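Putative glycosyl hydrolase (Bacteroides thetaiotaomicron VPI-5482, PDB 3K11) probably acts as a hydrolase on glycosidic substrates, though its own substrate is not established. Local coordinates at residues 240-252 with 260-272. Sequence-based numbering, arbitrary orientation.
With EDO (1,2-ethanediol), chain H.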
HETATM    1  N   MSE A 240      -3.291  15.405  15.914  1.00 23.64           N
HETATM    2  CA  MSE A 240      -3.978  14.338  15.188  1.00 23.86           C
HETATM    3  C   MSE A 240      -3.612  14.245  13.703  1.00 25.71           C
HETATM    4  O   MSE A 240      -3.739  13.142  13.112  1.00 23.76           O
HETATM    5  CB  MSE A 240      -5.498  14.455  15.472  1.00 25.78           C
HETATM    6  CG  MSE A 240      -5.832  14.366  16.979  1.00 24.21           C
HETATM    7 SE   MSE A 240      -7.670  14.093  17.212  0.75 24.81          SE
HETATM    8  CE  MSE A 240      -7.516  12.121  17.083  1.00 25.38           C
ATOM      9  N   PHE A 241      -3.106  15.335  13.108  1.00 23.39           N
ATOM     10  CA  PHE A 241      -2.735  15.317  11.661  1.00 23.55           C
ATOM     11  C   PHE A 241      -1.438  14.559  11.532  1.00 27.39           C
ATOM     12  O   PHE A 241      -0.593  14.679  12.409  1.00 28.01           O
ATOM     13  CB  PHE A 241      -2.609  16.714  11.071  1.00 25.24           C
ATOM     14  CG  PHE A 241      -2.570  16.728   9.552  1.00 22.09           C
ATOM     15  CD1 PHE A 241      -3.661  16.298   8.806  1.00 24.91           C
ATOM     16  CD2 PHE A 241      -1.488  17.220   8.882  1.00 23.13           C
ATOM     17  CE1 PHE A 241      -3.630  16.324   7.432  1.00 25.94           C
ATOM     18  CE2 PHE A 241      -1.465  17.213   7.481  1.00 25.55           C
ATOM     19  CZ  PHE A 241      -2.510  16.780   6.787  1.00 24.76           C
ATOM     20  N   ILE A 242      -1.272  13.834  10.425  1.00 26.88           N
ATOM     21  CA  ILE A 242      -0.080  13.026  10.147  1.00 26.55           C
ATOM     22  C   ILE A 242       0.485  13.584   8.821  1.00 26.18           C
ATOM     23  O   ILE A 242       0.083  13.159   7.732  1.00 25.79           O
ATOM     24  CB  ILE A 242      -0.385  11.550   9.961  1.00 27.00           C
ATOM     25  CG1 ILE A 242      -1.128  10.959  11.168  1.00 26.85           C
ATOM     26  CG2 ILE A 242       0.944  10.749   9.864  1.00 26.09           C
ATOM     27  CD1 ILE A 242      -1.831   9.669  10.915  1.00 29.31           C
ATOM     28  N   PRO A 243       1.364  14.580   8.904  1.00 27.20           N
ATOM     29  CA  PRO A 243       1.860  15.241   7.679  1.00 28.33           C
ATOM     30  C   PRO A 243       2.472  14.336   6.641  1.00 28.10           C
ATOM     31  O   PRO A 243       2.300  14.588   5.444  1.00 29.06           O
ATOM     32  CB  PRO A 243       2.889  16.266   8.203  1.00 30.90           C
ATOM     33  CG  PRO A 243       2.748  16.318   9.630  1.00 30.24           C
ATOM     34  CD  PRO A 243       1.864  15.239  10.122  1.00 30.13           C
ATOM     35  N   GLU A 244       3.092  13.248   7.087  1.00 26.01           N
ATOM     36  CA  GLU A 244       3.711  12.286   6.171  1.00 30.15           C
ATOM     37  C   GLU A 244       2.678  11.581   5.296  1.00 31.51           C
ATOM     38  O   GLU A 244       3.019  11.115   4.218  1.00 31.31           O
ATOM     39  CB  GLU A 244       4.503  11.222   6.959  1.00 35.97           C
ATOM     40  CG  GLU A 244       5.635  11.784   7.878  1.00 49.59           C
ATOM     41  CD  GLU A 244       5.181  12.500   9.226  1.00 60.94           C
ATOM     42  OE1 GLU A 244       3.996  12.447   9.623  1.00 38.07           O
ATOM     43  OE2 GLU A 244       6.044  13.142   9.898  1.00 72.50           O
ATOM     44  N   LYS A 245       1.437  11.447   5.787  1.00 27.53           N
ATOM     45  CA  LYS A 245       0.349  10.799   5.057  1.00 27.43           C
ATOM     46  C   LYS A 245      -0.660  11.779   4.506  1.00 26.08           C
ATOM     47  O   LYS A 245      -1.424  11.462   3.587  1.00 26.15           O
ATOM     48  CB  LYS A 245      -0.375   9.813   5.975  1.00 28.84           C
ATOM     49  CG  LYS A 245       0.490   8.649   6.428  1.00 31.93           C
ATOM     50  CD  LYS A 245      -0.242   7.626   7.333  1.00 32.65           C
ATOM     51  CE  LYS A 245       0.488   6.203   7.301  1.00 36.57           C
ATOM     52  NZ  LYS A 245       0.125   5.242   6.044  1.00 33.90           N
ATOM     53  N   GLY A 246      -0.705  12.959   5.091  1.00 24.28           N
ATOM     54  CA  GLY A 246      -1.778  13.889   4.757  1.00 24.18           C
ATOM     55  C   GLY A 246      -3.129  13.423   5.247  1.00 24.98           C
ATOM     56  O   GLY A 246      -4.129  13.758   4.640  1.00 23.07           O
ATOM     57  N   LEU A 247      -3.154  12.722   6.383  1.00 24.11           N
ATOM     58  CA  LEU A 247      -4.362  12.133   6.945  1.00 21.45           C
ATOM     59  C   LEU A 247      -4.345  12.379   8.449  1.00 23.62           C
ATOM     60  O   LEU A 247      -3.306  12.716   9.025  1.00 23.55           O
ATOM     61  CB  LEU A 247      -4.380  10.601   6.674  1.00 22.42           C
ATOM     62  CG  LEU A 247      -4.321  10.098   5.244  1.00 24.14           C
ATOM     63  CD1 LEU A 247      -4.265   8.539   5.293  1.00 21.81           C
ATOM     64  CD2 LEU A 247      -5.518  10.621   4.452  1.00 23.99           C
ATOM     65  N   TYR A 248      -5.495  12.172   9.065  1.00 22.40           N
ATOM     66  CA  TYR A 248      -5.649  12.266  10.496  1.00 23.67           C
ATOM     67  C   TYR A 248      -5.817  10.909  11.138  1.00 26.22           C
ATOM     68  O   TYR A 248      -6.458  10.015  10.579  1.00 23.66           O
ATOM     69  CB  TYR A 248      -6.901  13.037  10.813  1.00 22.15           C
ATOM     70  CG  TYR A 248      -6.805  14.551  10.658  1.00 22.14           C
ATOM     71  CD1 TYR A 248      -7.106  15.161   9.456  1.00 22.04           C
ATOM     72  CD2 TYR A 248      -6.442  15.363  11.725  1.00 22.20           C
ATOM     73  CE1 TYR A 248      -7.076  16.513   9.313  1.00 22.97           C
ATOM     74  CE2 TYR A 248      -6.390  16.728  11.573  1.00 23.52           C
ATOM     75  CZ  TYR A 248      -6.717  17.297  10.379  1.00 28.43           C
ATOM     76  OH  TYR A 248      -6.669  18.661  10.259  1.00 26.35           O
ATOM     77  N   ARG A 249      -5.230  10.768  12.328  1.00 22.23           N
ATOM     78  CA  ARG A 249      -5.537   9.615  13.175  1.00 23.79           C
ATOM     79  C   ARG A 249      -6.943   9.763  13.814  1.00 23.96           C
ATOM     80  O   ARG A 249      -7.365  10.860  14.150  1.00 22.98           O
ATOM     81  CB  ARG A 249      -4.469   9.399  14.233  1.00 26.88           C
ATOM     82  CG  ARG A 249      -3.996  10.571  14.939  1.00 35.81           C
ATOM     83  CD  ARG A 249      -3.010  10.245  16.083  1.00 30.00           C
ATOM     84  NE  ARG A 249      -1.699   9.838  15.617  1.00 30.53           N
ATOM     85  CZ  ARG A 249      -0.742  10.607  15.115  1.00 29.08           C
ATOM     86  NH1 ARG A 249      -0.868  11.884  14.886  1.00 30.09           N
ATOM     87  NH2 ARG A 249       0.379  10.051  14.770  1.00 33.98           N
ATOM     88  N   HIS A 250      -7.645   8.658  14.017  1.00 23.76           N
ATOM     89  CA  HIS A 250      -8.967   8.706  14.671  1.00 22.03           C
ATOM     90  C   HIS A 250      -8.876   9.109  16.141  1.00 24.24           C
ATOM     91  O   HIS A 250      -9.745   9.798  16.653  1.00 23.83           O
ATOM     92  CB  HIS A 250      -9.681   7.351  14.568  1.00 23.24           C
ATOM     93  CG  HIS A 250     -11.084   7.365  15.067  1.00 22.81           C
ATOM     94  ND1 HIS A 250     -11.729   6.228  15.536  1.00 24.33           N
ATOM     95  CD2 HIS A 250     -11.970   8.380  15.173  1.00 21.64           C
ATOM     96  CE1 HIS A 250     -12.964   6.554  15.896  1.00 26.41           C
ATOM     97  NE2 HIS A 250     -13.141   7.855  15.686  1.00 22.59           N
ATOM     98  N   GLY A 251      -7.812   8.667  16.811  1.00 21.88           N
ATOM     99  CA  GLY A 251      -7.704   8.937  18.230  1.00 22.78           C
ATOM    100  C   GLY A 251      -6.336   9.324  18.707  1.00 24.37           C
ATOM    101  O   GLY A 251      -5.289   9.051  18.082  1.00 23.80           O
ATOM    102  N   TRP A 252      -6.335   9.934  19.871  1.00 22.26           N
ATOM    103  CA  TRP A 252      -5.095  10.417  20.518  1.00 23.99           C
ATOM    104  C   TRP A 252      -5.306  10.412  22.015  1.00 24.15           C
ATOM    105  O   TRP A 252      -6.102  11.180  22.521  1.00 25.01           O
ATOM    106  CB  TRP A 252      -4.789  11.843  20.056  1.00 22.62           C
ATOM    107  CG  TRP A 252      -3.482  12.408  20.498  1.00 25.27           C
ATOM    108  CD1 TRP A 252      -2.272  12.333  19.837  1.00 23.55           C
ATOM    109  CD2 TRP A 252      -3.246  13.215  21.676  1.00 23.08           C
ATOM    110  NE1 TRP A 252      -1.315  13.007  20.549  1.00 24.59           N
ATOM    111  CE2 TRP A 252      -1.894  13.570  21.668  1.00 25.55           C
ATOM    112  CE3 TRP A 252      -4.070  13.672  22.719  1.00 24.90           C
ATOM    113  CZ2 TRP A 252      -1.333  14.374  22.657  1.00 24.93           C
ATOM    114  CZ3 TRP A 252      -3.511  14.481  23.677  1.00 23.28           C
ATOM    115  CH2 TRP A 252      -2.161  14.786  23.660  1.00 23.77           C
ATOM    116  N   PRO A 260      -0.608   5.565  17.893  1.00 24.78           N
ATOM    117  CA  PRO A 260      -0.927   4.781  16.679  1.00 23.50           C
ATOM    118  C   PRO A 260      -2.026   5.409  15.843  1.00 23.01           C
ATOM    119  O   PRO A 260      -2.940   6.033  16.369  1.00 26.08           O
ATOM    120  CB  PRO A 260      -1.406   3.447  17.250  1.00 24.19           C
ATOM    121  CG  PRO A 260      -0.767   3.335  18.595  1.00 24.25           C
ATOM    122  CD  PRO A 260      -0.780   4.752  19.123  1.00 25.41           C
ATOM    123  N   ALA A 261      -1.894   5.298  14.522  1.00 22.60           N
ATOM    124  CA  ALA A 261      -2.802   5.933  13.591  1.00 24.61           C
ATOM    125  C   ALA A 261      -3.700   4.884  12.972  1.00 27.50           C
ATOM    126  O   ALA A 261      -3.216   3.957  12.342  1.00 29.38           O
ATOM    127  CB  ALA A 261      -2.010   6.643  12.497  1.00 24.54           C
ATOM    128  N   PHE A 262      -4.994   5.009  13.210  1.00 24.05           N
ATOM    129  CA  PHE A 262      -5.986   4.295  12.470  1.00 23.52           C
ATOM    130  C   PHE A 262      -6.765   5.384  11.732  1.00 24.78           C
ATOM    131  O   PHE A 262      -7.513   6.133  12.340  1.00 22.87           O
ATOM    132  CB  PHE A 262      -6.845   3.451  13.396  1.00 25.75           C
ATOM    133  CG  PHE A 262      -6.057   2.298  14.008  1.00 21.06           C
ATOM    134  CD1 PHE A 262      -5.899   1.121  13.303  1.00 25.49           C
ATOM    135  CD2 PHE A 262      -5.414   2.448  15.195  1.00 25.21           C
ATOM    136  CE1 PHE A 262      -5.097   0.127  13.782  1.00 24.11           C
ATOM    137  CE2 PHE A 262      -4.636   1.408  15.696  1.00 22.44           C
ATOM    138  CZ  PHE A 262      -4.489   0.273  14.974  1.00 25.50           C
ATOM    139  N   CYS A 263      -6.523   5.514  10.425  1.00 24.84           N
ATOM    140  CA  CYS A 263      -7.035   6.652   9.628  1.00 23.78           C
ATOM    141  C   CYS A 263      -8.435   6.324   9.133  1.00 24.67           C
ATOM    142  O   CYS A 263      -8.657   6.078   7.964  1.00 24.03           O
ATOM    143  CB  CYS A 263      -6.085   6.927   8.466  1.00 26.91           C
ATOM    144  SG  CYS A 263      -4.415   7.368   9.109  1.00 27.06           S
ATOM    145  N   TRP A 264      -9.353   6.238  10.078  1.00 24.21           N
ATOM    146  CA  TRP A 264     -10.722   5.837   9.804  1.00 23.16           C
ATOM    147  C   TRP A 264     -11.393   6.846   8.883  1.00 24.34           C
ATOM    148  O   TRP A 264     -11.344   8.062   9.117  1.00 21.47           O
ATOM    149  CB  TRP A 264     -11.489   5.657  11.122  1.00 22.45           C
ATOM    150  CG  TRP A 264     -12.898   5.234  10.961  1.00 22.43           C
ATOM    151  CD1 TRP A 264     -13.362   4.267  10.136  1.00 26.79           C
ATOM    152  CD2 TRP A 264     -14.038   5.786  11.625  1.00 23.18           C
ATOM    153  NE1 TRP A 264     -14.709   4.157  10.256  1.00 23.95           N
ATOM    154  CE2 TRP A 264     -15.165   5.090  11.155  1.00 22.33           C
ATOM    155  CE3 TRP A 264     -14.201   6.745  12.608  1.00 23.46           C
ATOM    156  CZ2 TRP A 264     -16.452   5.339  11.618  1.00 23.77           C
ATOM    157  CZ3 TRP A 264     -15.493   7.031  13.039  1.00 25.90           C
ATOM    158  CH2 TRP A 264     -16.593   6.319  12.538  1.00 21.39           C
ATOM    159  N   ALA A 265     -11.979   6.356   7.803  1.00 23.54           N
ATOM    160  CA  ALA A 265     -12.539   7.240   6.745  1.00 21.67           C
ATOM    161  C   ALA A 265     -13.619   8.175   7.189  1.00 24.63           C
ATOM    162  O   ALA A 265     -13.534   9.383   6.890  1.00 24.54           O
ATOM    163  CB  ALA A 265     -12.999   6.395   5.495  1.00 19.89           C
ATOM    164  N   ARG A 266     -14.619   7.712   7.945  1.00 22.68           N
ATOM    165  CA  ARG A 266     -15.667   8.659   8.303  1.00 23.24           C
ATOM    166  C   ARG A 266     -15.126   9.801   9.154  1.00 22.94           C
ATOM    167  O   ARG A 266     -15.419  10.941   8.866  1.00 25.62           O
ATOM    168  CB  ARG A 266     -16.851   8.002   8.982  1.00 22.56           C
ATOM    169  CG  ARG A 266     -17.887   9.065   9.389  1.00 24.56           C
ATOM    170  CD  ARG A 266     -19.293   8.562   9.561  1.00 24.34           C
ATOM    171  NE  ARG A 266     -19.433   7.632  10.663  1.00 23.67           N
ATOM    172  CZ  ARG A 266     -19.943   6.409  10.564  1.00 21.28           C
ATOM    173  NH1 ARG A 266     -20.377   5.916   9.414  1.00 24.22           N
ATOM    174  NH2 ARG A 266     -20.063   5.680  11.678  1.00 23.63           N
ATOM    175  N   ALA A 267     -14.307   9.519  10.154  1.00 23.24           N
ATOM    176  CA  ALA A 267     -13.788  10.582  11.023  1.00 22.81           C
ATOM    177  C   ALA A 267     -12.851  11.478  10.226  1.00 22.95           C
ATOM    178  O   ALA A 267     -12.783  12.673  10.474  1.00 23.57           O
ATOM    179  CB  ALA A 267     -13.094  10.000  12.284  1.00 21.99           C
ATOM    180  N   ASN A 268     -12.124  10.927   9.244  1.00 22.36           N
ATOM    181  CA  ASN A 268     -11.351  11.779   8.357  1.00 20.36           C
ATOM    182  C   ASN A 268     -12.272  12.665   7.555  1.00 22.19           C
ATOM    183  O   ASN A 268     -11.991  13.851   7.366  1.00 24.27           O
ATOM    184  CB  ASN A 268     -10.425  10.952   7.456  1.00 23.31           C
ATOM    185  CG  ASN A 268      -9.046  10.814   8.071  1.00 20.88           C
ATOM    186  OD1 ASN A 268      -8.151  11.637   7.774  1.00 22.17           O
ATOM    187  ND2 ASN A 268      -8.883   9.850   9.014  1.00 23.35           N
ATOM    188  N   GLY A 269     -13.452  12.149   7.196  1.00 22.87           N
ATOM    189  CA  GLY A 269     -14.485  12.989   6.592  1.00 23.43           C
ATOM    190  C   GLY A 269     -14.922  14.093   7.540  1.00 22.69           C
ATOM    191  O   GLY A 269     -15.020  15.251   7.150  1.00 23.90           O
ATOM    192  N   TRP A 270     -15.181  13.774   8.789  1.00 22.83           N
ATOM    193  CA  TRP A 270     -15.564  14.799   9.742  1.00 22.37           C
ATOM    194  C   TRP A 270     -14.515  15.919   9.852  1.00 24.21           C
ATOM    195  O   TRP A 270     -14.864  17.067   9.962  1.00 24.96           O
ATOM    196  CB  TRP A 270     -15.798  14.192  11.113  1.00 22.64           C
ATOM    197  CG  TRP A 270     -16.994  13.287  11.242  1.00 23.02           C
ATOM    198  CD1 TRP A 270     -17.094  12.173  12.068  1.00 27.84           C
ATOM    199  CD2 TRP A 270     -18.252  13.391  10.569  1.00 28.25           C
ATOM    200  NE1 TRP A 270     -18.317  11.614  11.918  1.00 28.38           N
ATOM    201  CE2 TRP A 270     -19.041  12.327  11.005  1.00 30.82           C
ATOM    202  CE3 TRP A 270     -18.785  14.277   9.637  1.00 35.07           C
ATOM    203  CZ2 TRP A 270     -20.319  12.117  10.542  1.00 31.82           C
ATOM    204  CZ3 TRP A 270     -20.076  14.061   9.175  1.00 35.37           C
ATOM    205  CH2 TRP A 270     -20.814  12.973   9.622  1.00 33.23           C
ATOM    206  N   ALA A 271     -13.230  15.589   9.783  1.00 24.08           N
ATOM    207  CA  ALA A 271     -12.145  16.575   9.879  1.00 22.31           C
ATOM    208  C   ALA A 271     -12.126  17.450   8.620  1.00 23.07           C
ATOM    209  O   ALA A 271     -11.879  18.659   8.683  1.00 24.86           O
ATOM    210  CB  ALA A 271     -10.782  15.870  10.008  1.00 23.02           C
ATOM    211  N   LEU A 272     -12.364  16.839   7.465  1.00 23.38           N
ATOM    212  CA  LEU A 272     -12.406  17.593   6.189  1.00 22.82           C
ATOM    213  C   LEU A 272     -13.598  18.534   6.173  1.00 23.57           C
ATOM    214  O   LEU A 272     -13.498  19.701   5.754  1.00 23.70           O
ATOM    215  CB  LEU A 272     -12.452  16.603   5.006  1.00 21.98           C
ATOM    216  CG  LEU A 272     -12.001  17.160   3.625  1.00 23.73           C
ATOM    217  CD1 LEU A 272     -10.513  17.631   3.612  1.00 24.79           C
ATOM    218  CD2 LEU A 272     -12.276  16.125   2.528  1.00 22.76           C
TER
HETATM  219  C1  EDO H   7       2.472   7.710  11.950  1.00 52.81           C
HETATM  220  O1  EDO H   7       3.182   8.787  12.594  1.00 56.65           O
HETATM  221  C2  EDO H   7       1.228   7.290  12.726  1.00 53.75           C
HETATM  222  O2  EDO H   7       1.381   7.235  14.153  1.00 32.18           O
HETATM  223  O   HOH W   1      -5.852   6.423  15.666  1.00 17.88           O
HETATM  224  O   HOH W   2      -3.199   7.509  18.687  1.00 21.80           O
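OD1 of N268 is held by two donors, the backbone N of Y248 (3.0 Å, on a lone pair in the carbonyl plane) and H299 of helix 289-304, while ND2 of N268 donates to the O of Y248 at 2.9 Å. This two-bond clamp on Y248 joins a β-hairpin, strands 241-242 and 247-253 with a G1 β-bulge at G246 and L247, to the first turn of helix 265-281 in the α-helical family 88 fold. The other N-H of ND2 reaches O of W264, the N-cap residue, so the amide's rotation is fixed. Replacing N268 by an alanine would remove the amide, and is likely to leave the N and O of Y248 without these mates and a gap at the edge of the tyrosine ring. That ring is sandwiched, with A271 CB over one face, 4.1 Å from its centroid, and F241 CD1 over the other. Farther along, N of H250 bonds to O of F262, approaching from above the carbonyl plane. The H250 imidazole, its CG swung opposite the backbone N (chi1 -173°), lies alongside W264, whose CE3 sits over one imidazole face, 3.4 Å from NE2 of H250, with the planes turned 55° apart; Y387 bonds to ND1 of H250 and D202 to NE2 of H250. One water links N of G251 to O of P260 and N of F262. Near the start of the hairpin, CD1 of I242 touches SG of C263 and presses on CB of A261 at a tight 3.4 Å.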